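Local structure of phospholethanolamine N-methyltransferase 2 (Haemonchus contortus, 4KRI) at residues A212-F217 and S242-Q247; V26-P31 and A38-F43; K307-I312 and E353-I358; A116-Y121 and F157-M162. The protein probably catalyses S-adenosylmethionine-dependent N-methylation of phosphomonomethylethanolamine on the nematode route to phosphocholine. All coordinates share one frame; numbering follows the deposited sequence.

Interaction 1: residues A212-F217 and S242-Q247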
# COMPACT_ATOMS: atom_id res chain seq x y z
N ALA A 212 -0.73 -1.30 -23.05
CA ALA A 212 0.34 -1.86 -23.87
C ALA A 212 1.30 -2.68 -23.00
O ALA A 212 1.75 -3.75 -23.41
CB ALA A 212 1.09 -0.74 -24.60
N ILE A 213 1.58 -2.19 -21.79
CA ILE A 213 2.45 -2.92 -20.87
C ILE A 213 1.79 -4.22 -20.38
O ILE A 213 2.44 -5.27 -20.35
CB ILE A 213 2.84 -2.03 -19.67
CG1 ILE A 213 3.61 -0.82 -20.19
CG2 ILE A 213 3.67 -2.80 -18.65
CD1 ILE A 213 4.17 0.03 -19.13
N LEU A 214 0.51 -4.16 -20.03
CA LEU A 214 -0.19 -5.36 -19.57
C LEU A 214 -0.18 -6.48 -20.61
O LEU A 214 -0.11 -7.66 -20.27
CB LEU A 214 -1.64 -5.04 -19.22
CG LEU A 214 -1.81 -4.32 -17.89
CD1 LEU A 214 -3.29 -3.96 -17.67
CD2 LEU A 214 -1.28 -5.18 -16.75
N LYS A 215 -0.24 -6.11 -21.88
CA LYS A 215 -0.23 -7.10 -22.94
C LYS A 215 1.09 -7.86 -23.03
O LYS A 215 1.14 -8.96 -23.58
CB LYS A 215 -0.56 -6.44 -24.29
CG LYS A 215 -2.06 -6.15 -24.44
CD LYS A 215 -2.37 -5.38 -25.72
CE LYS A 215 -3.85 -5.01 -25.80
NZ LYS A 215 -4.17 -4.19 -27.00
N ARG A 216 2.15 -7.29 -22.49
CA ARG A 216 3.45 -7.95 -22.54
C ARG A 216 3.58 -9.10 -21.53
O ARG A 216 4.61 -9.79 -21.50
CB ARG A 216 4.57 -6.92 -22.40
CG ARG A 216 4.48 -5.89 -23.51
CD ARG A 216 5.66 -4.98 -23.54
NE ARG A 216 6.91 -5.72 -23.71
CZ ARG A 216 8.08 -5.13 -23.92
NH1 ARG A 216 8.14 -3.81 -24.01
NH2 ARG A 216 9.18 -5.85 -24.05
N PHE A 217 2.54 -9.31 -20.73
CA PHE A 217 2.47 -10.51 -19.89
C PHE A 217 2.25 -11.72 -20.77
O PHE A 217 2.57 -12.85 -20.38
CB PHE A 217 1.30 -10.43 -18.91
CG PHE A 217 1.65 -9.89 -17.55
CD1 PHE A 217 2.41 -10.64 -16.66
CD2 PHE A 217 1.19 -8.65 -17.14
CE1 PHE A 217 2.72 -10.15 -15.39
CE2 PHE A 217 1.48 -8.16 -15.87
CZ PHE A 217 2.24 -8.91 -14.99
N SER A 242 -10.86 -4.65 -15.44
CA SER A 242 -11.94 -4.36 -16.40
C SER A 242 -11.64 -4.89 -17.81
O SER A 242 -12.56 -5.29 -18.53
CB SER A 242 -12.27 -2.87 -16.44
OG SER A 242 -11.16 -2.14 -16.90
N GLU A 243 -10.37 -4.90 -18.18
CA GLU A 243 -9.98 -5.30 -19.53
C GLU A 243 -9.73 -6.80 -19.68
O GLU A 243 -10.01 -7.38 -20.73
CB GLU A 243 -8.70 -4.56 -19.95
CG GLU A 243 -8.92 -3.09 -20.26
CD GLU A 243 -9.66 -2.88 -21.57
OE1 GLU A 243 -9.33 -3.55 -22.57
OE2 GLU A 243 -10.59 -2.04 -21.59
N PHE A 244 -9.17 -7.41 -18.64
CA PHE A 244 -8.82 -8.82 -18.71
C PHE A 244 -9.60 -9.71 -17.75
O PHE A 244 -9.48 -10.93 -17.81
CB PHE A 244 -7.31 -8.99 -18.48
CG PHE A 244 -6.47 -8.27 -19.49
CD1 PHE A 244 -6.12 -8.89 -20.69
CD2 PHE A 244 -6.01 -6.98 -19.26
CE1 PHE A 244 -5.35 -8.23 -21.63
CE2 PHE A 244 -5.24 -6.32 -20.19
CZ PHE A 244 -4.90 -6.95 -21.37
N GLY A 245 -10.39 -9.12 -16.86
CA GLY A 245 -11.17 -9.91 -15.93
C GLY A 245 -10.32 -10.57 -14.86
O GLY A 245 -10.71 -11.58 -14.27
N LEU A 246 -9.15 -9.99 -14.60
CA LEU A 246 -8.27 -10.48 -13.55
C LEU A 246 -8.84 -10.11 -12.19
O LEU A 246 -9.51 -9.08 -12.04
CB LEU A 246 -6.89 -9.86 -13.70
CG LEU A 246 -6.13 -10.29 -14.95
CD1 LEU A 246 -4.80 -9.55 -15.03
CD2 LEU A 246 -5.90 -11.78 -14.89
N GLN A 247 -8.56 -10.95 -11.20
CA GLN A 247 -8.77 -10.59 -9.80
C GLN A 247 -7.48 -9.94 -9.33
O GLN A 247 -6.40 -10.55 -9.41
CB GLN A 247 -9.08 -11.82 -8.96
CG GLN A 247 -9.27 -11.54 -7.49
CD GLN A 247 -9.70 -12.77 -6.73
OE1 GLN A 247 -8.87 -13.51 -6.19
NE2 GLN A 247 -11.00 -13.02 -6.68
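Phe244 lays the outer corner of its ring against the aliphatic base of Leu214, where the end of helix 235-244 meets the end of helix 206-215. A single ring atom carries this overlap: Phe244 CE2 lies 3.9 Å from Leu214 CB and 4.0 Å from Leu214 CD1. The leucine approaches the ring obliquely. Lys215 joins at the neighbouring ring atom, its CG lying 4.3 Å from Phe244 CZ, and this methylene sits at the ring edge, near the ring plane. Beyond CG the lysine chain is fully extended, which carries NZ away from the ring. There it is 6.8 Å from Glu243 OE1, an attraction of opposite charges at most and not a salt bridge.

The backbones stay well separated, with Leu214 CA and Phe244 CA, the closest pair, 9.3 Å apart; the phenylalanine side chain reaches about halfway across, and Leu214 CB and CD1 meet it. Around the pair, Leu211 and Met220 also touch Phe244, while Leu214 rests on Phe294 of strand 290-296, so the end of helix 206-215 lies between Phe244 and the central sheet of the Rossmann-like methyltransferase domain. Directly after Phe244 the chain leaves the helix at Gly245 with a positive phi of 72° and runs on into strand 247-252, which pairs in parallel with strand 225-229.

Only 129 Å² is buried in total and no hydrogen bond crosses. The chemistry is thus that of a small, dispersive, apolar contact, in which the lysine takes part through its CG methylene and not its charge.

Interaction 2: residues V26-P31 and A38-F43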
# COMPACT_ATOMS: atom_id res chain seq x y z
N VAL A 26 -5.13 -12.93 25.27
CA VAL A 26 -5.82 -12.13 24.26
C VAL A 26 -6.93 -11.34 24.93
O VAL A 26 -7.62 -11.85 25.81
CB VAL A 26 -6.41 -13.03 23.16
CG1 VAL A 26 -7.33 -12.24 22.23
CG2 VAL A 26 -5.31 -13.65 22.36
N GLY A 27 -7.07 -10.07 24.56
CA GLY A 27 -8.18 -9.25 25.00
C GLY A 27 -9.06 -8.98 23.80
O GLY A 27 -8.55 -8.83 22.68
N ILE A 28 -10.37 -8.93 24.02
CA ILE A 28 -11.33 -8.64 22.97
C ILE A 28 -12.26 -7.52 23.43
O ILE A 28 -12.88 -7.62 24.48
CB ILE A 28 -12.17 -9.88 22.64
CG1 ILE A 28 -11.26 -11.01 22.13
CG2 ILE A 28 -13.23 -9.55 21.59
CD1 ILE A 28 -11.95 -12.35 21.95
N LEU A 29 -12.33 -6.45 22.65
CA LEU A 29 -13.28 -5.38 22.92
C LEU A 29 -14.27 -5.39 21.77
O LEU A 29 -13.91 -5.06 20.63
CB LEU A 29 -12.56 -4.03 23.00
CG LEU A 29 -13.42 -2.75 22.97
CD1 LEU A 29 -14.45 -2.75 24.08
CD2 LEU A 29 -12.52 -1.52 23.08
N CYS A 30 -15.50 -5.79 22.05
CA CYS A 30 -16.49 -5.99 21.00
C CYS A 30 -17.87 -5.94 21.64
O CYS A 30 -18.22 -6.82 22.43
CB CYS A 30 -16.28 -7.35 20.33
SG CYS A 30 -17.35 -7.71 18.90
N PRO A 31 -18.65 -4.90 21.31
CA PRO A 31 -19.95 -4.73 21.96
C PRO A 31 -21.00 -5.74 21.50
O PRO A 31 -21.99 -5.94 22.21
CB PRO A 31 -20.35 -3.30 21.55
CG PRO A 31 -19.65 -3.07 20.26
CD PRO A 31 -18.34 -3.80 20.38
N ALA A 38 -17.60 -15.56 18.42
CA ALA A 38 -16.97 -16.10 17.21
C ALA A 38 -15.45 -15.90 17.25
O ALA A 38 -14.69 -16.76 16.80
CB ALA A 38 -17.56 -15.44 15.97
N LEU A 39 -15.02 -14.76 17.76
CA LEU A 39 -13.59 -14.51 17.94
C LEU A 39 -13.00 -15.44 18.99
O LEU A 39 -11.92 -16.01 18.79
CB LEU A 39 -13.34 -13.05 18.34
CG LEU A 39 -13.28 -11.97 17.27
CD1 LEU A 39 -13.18 -10.59 17.91
CD2 LEU A 39 -12.10 -12.22 16.33
N THR A 40 -13.70 -15.60 20.10
CA THR A 40 -13.21 -16.44 21.19
C THR A 40 -13.01 -17.88 20.76
O THR A 40 -12.01 -18.51 21.13
CB THR A 40 -14.16 -16.39 22.41
OG1 THR A 40 -14.20 -15.05 22.93
CG2 THR A 40 -13.67 -17.33 23.51
N GLU A 41 -13.94 -18.42 19.98
CA GLU A 41 -13.88 -19.82 19.56
C GLU A 41 -12.73 -20.09 18.59
O GLU A 41 -12.42 -21.25 18.30
CB GLU A 41 -15.21 -20.28 18.94
CG GLU A 41 -16.35 -20.50 19.94
CD GLU A 41 -16.01 -21.51 21.03
OE1 GLU A 41 -15.77 -22.70 20.73
OE2 GLU A 41 -16.01 -21.11 22.21
N GLN A 42 -12.11 -19.03 18.10
CA GLN A 42 -10.97 -19.14 17.21
C GLN A 42 -9.71 -19.58 17.96
O GLN A 42 -8.74 -20.01 17.35
CB GLN A 42 -10.71 -17.80 16.52
CG GLN A 42 -11.68 -17.47 15.39
CD GLN A 42 -11.42 -18.30 14.16
OE1 GLN A 42 -10.39 -18.16 13.50
NE2 GLN A 42 -12.35 -19.20 13.85
N PHE A 43 -9.74 -19.46 19.28
CA PHE A 43 -8.55 -19.76 20.08
C PHE A 43 -8.65 -21.10 20.80
O PHE A 43 -9.75 -21.55 21.14
CB PHE A 43 -8.27 -18.62 21.07
CG PHE A 43 -7.96 -17.30 20.40
CD1 PHE A 43 -6.77 -17.14 19.71
CD2 PHE A 43 -8.85 -16.24 20.46
CE1 PHE A 43 -6.47 -15.93 19.09
CE2 PHE A 43 -8.56 -15.04 19.85
CZ PHE A 43 -7.37 -14.88 19.16
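Ile28 faces Leu39 and Thr40 within a beta-alpha-beta unit in which strand 25-29 is followed by helix 33-40 and then by the parallel strand 48-52. At CB the isoleucine forks. The CG2 branch is directed at the leucine tip, Ile28 CG2 lying 3.8 Å from Leu39 CD1. The other branch leaves through CG1, which lies anti to the carbonyl carbon (chi1 -61°), and stretches out to CD1. That terminal methyl settles 3.9 Å from Leu39 CB and touches the threonine hydroxyl, with Ile28 CD1 3.6 Å from Thr40 OG1. The latter is a van der Waals contact; the hydroxyl has its polar partner in the Arg36 carbonyl of its own helix.

Two residues back along the strand, Val26 faces the same way and meets Phe43, which follows the helix at the end of a type I turn starting at Thr40. Phe43 also rests on Ile11 of helix 5-18. The 220 Å² buried here contains no hydrogen bond between the segments. Both valine methyls reach the ring: Val26 CG1 is 3.9 Å from Phe43 CE2, and Val26 CG2 makes a CH-pi contact over one face, 4.3 Å from the Phe43 ring centroid and 21° off the ring normal.

Interaction 3: residues K307-I312 and E353-I358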
# COMPACT_ATOMS: atom_id res chain seq x y z
N LYS A 307 15.52 -8.24 -1.53
CA LYS A 307 14.45 -8.66 -0.64
C LYS A 307 13.12 -8.64 -1.38
O LYS A 307 12.34 -9.57 -1.27
CB LYS A 307 14.38 -7.77 0.61
CG LYS A 307 13.22 -8.14 1.54
CD LYS A 307 13.07 -7.17 2.70
CE LYS A 307 14.07 -7.45 3.81
NZ LYS A 307 13.66 -6.82 5.10
N LEU A 308 12.89 -7.58 -2.14
CA LEU A 308 11.64 -7.44 -2.89
C LEU A 308 11.47 -8.59 -3.87
O LEU A 308 10.40 -9.19 -3.95
CB LEU A 308 11.61 -6.13 -3.66
CG LEU A 308 10.34 -5.93 -4.49
CD1 LEU A 308 9.12 -5.73 -3.61
CD2 LEU A 308 10.53 -4.75 -5.42
N PHE A 309 12.53 -8.89 -4.62
CA PHE A 309 12.45 -9.97 -5.60
C PHE A 309 12.23 -11.33 -4.96
O PHE A 309 11.50 -12.16 -5.52
CB PHE A 309 13.68 -9.99 -6.53
CG PHE A 309 13.60 -9.01 -7.69
CD1 PHE A 309 12.87 -7.83 -7.58
CD2 PHE A 309 14.24 -9.28 -8.88
CE1 PHE A 309 12.80 -6.93 -8.64
CE2 PHE A 309 14.18 -8.39 -9.95
CZ PHE A 309 13.45 -7.21 -9.83
N SER A 310 12.83 -11.59 -3.80
CA SER A 310 12.60 -12.86 -3.10
C SER A 310 11.16 -12.96 -2.60
O SER A 310 10.55 -14.04 -2.63
CB SER A 310 13.57 -13.05 -1.93
OG SER A 310 13.20 -12.21 -0.85
N ARG A 311 10.60 -11.83 -2.15
CA ARG A 311 9.21 -11.81 -1.72
C ARG A 311 8.23 -12.03 -2.88
O ARG A 311 7.22 -12.73 -2.74
CB ARG A 311 8.89 -10.47 -1.04
CG ARG A 311 9.63 -10.23 0.26
CD ARG A 311 8.66 -9.65 1.27
NE ARG A 311 9.25 -9.40 2.58
CZ ARG A 311 9.77 -10.35 3.36
NH1 ARG A 311 9.80 -11.61 2.94
NH2 ARG A 311 10.28 -10.03 4.54
N ILE A 312 8.54 -11.43 -4.02
CA ILE A 312 7.76 -11.65 -5.23
C ILE A 312 7.82 -13.11 -5.67
O ILE A 312 6.80 -13.73 -5.98
CB ILE A 312 8.25 -10.74 -6.38
CG1 ILE A 312 7.86 -9.29 -6.11
CG2 ILE A 312 7.73 -11.21 -7.73
CD1 ILE A 312 8.48 -8.30 -7.07
N GLU A 353 21.46 -4.52 -16.11
CA GLU A 353 22.42 -5.56 -15.75
C GLU A 353 22.17 -5.96 -14.31
O GLU A 353 22.22 -7.14 -13.96
CB GLU A 353 23.86 -5.04 -15.89
CG GLU A 353 24.26 -4.62 -17.30
CD GLU A 353 25.32 -3.52 -17.32
OE1 GLU A 353 26.23 -3.54 -16.46
OE2 GLU A 353 25.24 -2.62 -18.19
N GLN A 354 21.93 -4.96 -13.46
CA GLN A 354 21.76 -5.22 -12.04
C GLN A 354 20.47 -5.96 -11.75
O GLN A 354 20.43 -6.88 -10.93
CB GLN A 354 21.84 -3.91 -11.26
CG GLN A 354 23.26 -3.35 -11.22
CD GLN A 354 23.31 -1.94 -10.67
OE1 GLN A 354 22.49 -1.09 -11.03
NE2 GLN A 354 24.27 -1.68 -9.80
N ILE A 355 19.40 -5.54 -12.43
CA ILE A 355 18.11 -6.19 -12.28
C ILE A 355 18.20 -7.65 -12.71
O ILE A 355 17.71 -8.55 -12.01
CB ILE A 355 17.03 -5.45 -13.08
CG1 ILE A 355 16.83 -4.05 -12.49
CG2 ILE A 355 15.71 -6.21 -13.04
CD1 ILE A 355 16.32 -4.09 -11.04
N GLU A 356 18.86 -7.91 -13.83
CA GLU A 356 18.98 -9.29 -14.30
C GLU A 356 19.78 -10.16 -13.32
O GLU A 356 19.42 -11.31 -13.07
CB GLU A 356 19.57 -9.37 -15.70
CG GLU A 356 19.48 -10.76 -16.32
CD GLU A 356 19.87 -10.78 -17.79
OE1 GLU A 356 20.09 -9.69 -18.37
OE2 GLU A 356 19.96 -11.89 -18.36
N GLU A 357 20.86 -9.60 -12.76
CA GLU A 357 21.68 -10.31 -11.77
C GLU A 357 20.85 -10.74 -10.57
O GLU A 357 20.93 -11.89 -10.12
CB GLU A 357 22.83 -9.40 -11.28
CG GLU A 357 23.96 -9.17 -12.26
CD GLU A 357 24.86 -8.01 -11.84
OE1 GLU A 357 24.61 -7.41 -10.76
OE2 GLU A 357 25.81 -7.69 -12.58
N ILE A 358 20.06 -9.80 -10.05
CA ILE A 358 19.22 -10.07 -8.89
C ILE A 358 18.15 -11.11 -9.22
O ILE A 358 17.88 -12.02 -8.42
CB ILE A 358 18.60 -8.78 -8.36
CG1 ILE A 358 19.71 -7.84 -7.86
CG2 ILE A 358 17.62 -9.07 -7.23
CD1 ILE A 358 19.26 -6.41 -7.64
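Phe309 projects from helix 305-315 and is met at about a right angle by two isoleucine side chains of helix 352-362, one turn apart. Each presents its CG2 methyl, but to a different part of the aromatic group. Ile358 takes the root: its CG2 is 3.8 Å from Phe309 CD2 and 4.0 Å from Phe309 CG, approaching the ring obliquely. Ile355 takes the far end, where its CG2 lies at the ring edge, near the ring plane, 4.1 Å from Phe309 CZ. In both isoleucines CG2 stands anti to the backbone N, and this is the branch that meets the ring. The two methyls thus meet the CD2-CE2 side of the ring, one near its root and one near its far end, and Phe309 contributes 79 of the 148 Å² buried.

No hydrogen bond links the segments. Within segment 307-312, Ser310 OG donates to Lys307 O at 2.8 Å, 26° out of the carbonyl plane, and the same oxygen also accepts from Arg311 N.

Both helices also pack on the sheet. Phe309 touches Ile324 and Ile355 touches Met326, both on strand 320-329, while the Phe309 ring meets that of Phe427 with the planes at about 15°. Two helices joined through one aromatic side chain over a shared strand are in keeping with the helix-covered sheet of a Rossmann-like, class I methyltransferase domain.

Interaction 4: residues A116-Y121 and F157-M162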
# COMPACT_ATOMS: atom_id res chain seq x y z
N ALA A 116 -7.10 7.34 6.14
CA ALA A 116 -5.74 7.88 6.14
C ALA A 116 -5.46 8.71 7.39
O ALA A 116 -4.40 8.61 7.98
CB ALA A 116 -5.49 8.70 4.88
N MET A 117 -6.43 9.54 7.78
CA MET A 117 -6.26 10.40 8.95
C MET A 117 -6.18 9.58 10.23
O MET A 117 -5.41 9.91 11.13
CB MET A 117 -7.40 11.42 9.04
CG MET A 117 -7.59 12.24 7.78
SD MET A 117 -8.55 13.75 8.05
CE MET A 117 -9.59 13.28 9.44
N LEU A 118 -6.98 8.52 10.32
CA LEU A 118 -6.91 7.64 11.48
C LEU A 118 -5.55 6.95 11.54
O LEU A 118 -4.93 6.87 12.61
CB LEU A 118 -8.04 6.61 11.43
CG LEU A 118 -9.40 7.12 11.88
CD1 LEU A 118 -10.43 6.02 11.69
CD2 LEU A 118 -9.34 7.54 13.35
N THR A 119 -5.07 6.47 10.39
CA THR A 119 -3.79 5.79 10.34
C THR A 119 -2.68 6.71 10.82
O THR A 119 -1.82 6.31 11.63
CB THR A 119 -3.49 5.28 8.92
OG1 THR A 119 -4.58 4.46 8.49
CG2 THR A 119 -2.20 4.47 8.90
N ASP A 120 -2.69 7.96 10.36
CA ASP A 120 -1.69 8.92 10.80
C ASP A 120 -1.81 9.19 12.30
O ASP A 120 -0.81 9.31 13.00
CB ASP A 120 -1.81 10.23 10.02
CG ASP A 120 -1.27 10.12 8.60
OD1 ASP A 120 -0.48 9.19 8.32
OD2 ASP A 120 -1.63 10.99 7.76
N TYR A 121 -3.05 9.28 12.78
CA TYR A 121 -3.29 9.56 14.19
C TYR A 121 -2.70 8.46 15.08
O TYR A 121 -2.05 8.73 16.09
CB TYR A 121 -4.78 9.68 14.45
CG TYR A 121 -5.14 10.50 15.67
CD1 TYR A 121 -5.41 11.86 15.56
CD2 TYR A 121 -5.23 9.92 16.93
CE1 TYR A 121 -5.74 12.61 16.66
CE2 TYR A 121 -5.55 10.67 18.04
CZ TYR A 121 -5.81 12.02 17.90
OH TYR A 121 -6.15 12.78 19.00
N PHE A 157 -12.51 -1.38 7.43
CA PHE A 157 -11.05 -1.54 7.54
C PHE A 157 -10.56 -2.32 8.76
O PHE A 157 -11.22 -2.33 9.80
CB PHE A 157 -10.39 -0.16 7.52
CG PHE A 157 -10.57 0.56 6.22
CD1 PHE A 157 -9.90 0.13 5.08
CD2 PHE A 157 -11.44 1.64 6.12
CE1 PHE A 157 -10.06 0.79 3.87
CE2 PHE A 157 -11.62 2.30 4.92
CZ PHE A 157 -10.92 1.88 3.79
N ILE A 158 -9.41 -2.97 8.62
CA ILE A 158 -8.72 -3.64 9.71
C ILE A 158 -7.32 -3.05 9.79
O ILE A 158 -6.56 -3.15 8.83
CB ILE A 158 -8.56 -5.13 9.45
CG1 ILE A 158 -9.93 -5.78 9.20
CG2 ILE A 158 -7.85 -5.82 10.63
CD1 ILE A 158 -9.83 -7.16 8.57
N TRP A 159 -6.98 -2.45 10.92
CA TRP A 159 -5.60 -2.01 11.13
C TRP A 159 -4.85 -3.09 11.89
O TRP A 159 -5.37 -3.66 12.83
CB TRP A 159 -5.55 -0.72 11.97
CG TRP A 159 -5.92 0.54 11.25
CD1 TRP A 159 -5.07 1.48 10.74
CD2 TRP A 159 -7.24 1.01 10.98
NE1 TRP A 159 -5.78 2.51 10.17
CE2 TRP A 159 -7.12 2.24 10.29
CE3 TRP A 159 -8.52 0.52 11.25
CZ2 TRP A 159 -8.23 2.98 9.87
CZ3 TRP A 159 -9.62 1.24 10.83
CH2 TRP A 159 -9.46 2.46 10.14
N THR A 160 -3.62 -3.34 11.48
CA THR A 160 -2.73 -4.21 12.25
C THR A 160 -1.60 -3.32 12.74
O THR A 160 -0.87 -2.77 11.92
CB THR A 160 -2.12 -5.32 11.35
OG1 THR A 160 -3.17 -6.16 10.85
CG2 THR A 160 -1.16 -6.19 12.16
N LEU A 161 -1.47 -3.18 14.06
CA LEU A 161 -0.45 -2.29 14.66
C LEU A 161 0.26 -3.04 15.77
O LEU A 161 -0.30 -3.96 16.35
CB LEU A 161 -1.14 -1.05 15.25
CG LEU A 161 -2.08 -0.26 14.33
CD1 LEU A 161 -2.90 0.74 15.14
CD2 LEU A 161 -1.29 0.46 13.26
N MET A 162 1.50 -2.64 16.08
CA MET A 162 2.25 -3.31 17.14
C MET A 162 2.77 -2.29 18.14
O MET A 162 3.28 -1.24 17.75
CB MET A 162 3.43 -4.08 16.51
CG MET A 162 4.24 -4.91 17.49
SD MET A 162 5.29 -6.15 16.67
CE MET A 162 4.93 -5.78 14.94
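A helix-on-sheet joint of the N-terminal domain is made where Trp159 of strand 156-166 reaches Leu118 and Thr119 of helix 114-124. Its centre is a hydrogen bond from the indole: Trp159 NE1 donates to Thr119 OG1 over 2.8 Å, with an N-H...O angle of 163°. The oxygen is 11° out of the indole plane, and with the 163° angle this makes a nearly straight, in-plane bond. Thr119 OG1 stands beside its backbone N and anti to the carbonyl carbon (chi1 -55°), the position from which it also bonds to the Met115 carbonyl of the preceding turn while facing the indole N-H.

Farther round the ring the contact turns apolar. Leu118 crosses the tryptophan at about a right angle, with Leu118 CB 4.0 Å from Trp159 CZ2 and Leu118 CD1 4.0 Å from Trp159 CH2. The indole is also met edge-to-face by Phe122 and touched by Leu102 and Val141 of the adjacent strands. All three residues are buried, so the indole N-H finds its acceptor inside the core. The arrangement is that of an alpha/beta domain, a helix packed on a sheet, with a buried tryptophan hydrogen-bonded to it.

How the interactions relate
The four contacts divide between the two halves of the chain. Interactions 2 and 4 belong to the N-terminal half and reach the same sheet, their centres about 20 Å apart; interactions 1 and 3 belong to the half that holds S-adenosylhomocysteine, with centres about 23 Å apart. Interactions 1 and 3 each lie across the chain's centre from interaction 4, at about 31 and about 30 Å between centres. No two contacts touch: even interactions 1 and 3 stay about 9 Å apart at their nearest atoms. The side chains of Leu214, Phe309 and Thr119, in interactions 1, 3 and 4, stand about 9, 11 and 13 Å from the bound S-adenosylhomocysteine, beyond direct contact.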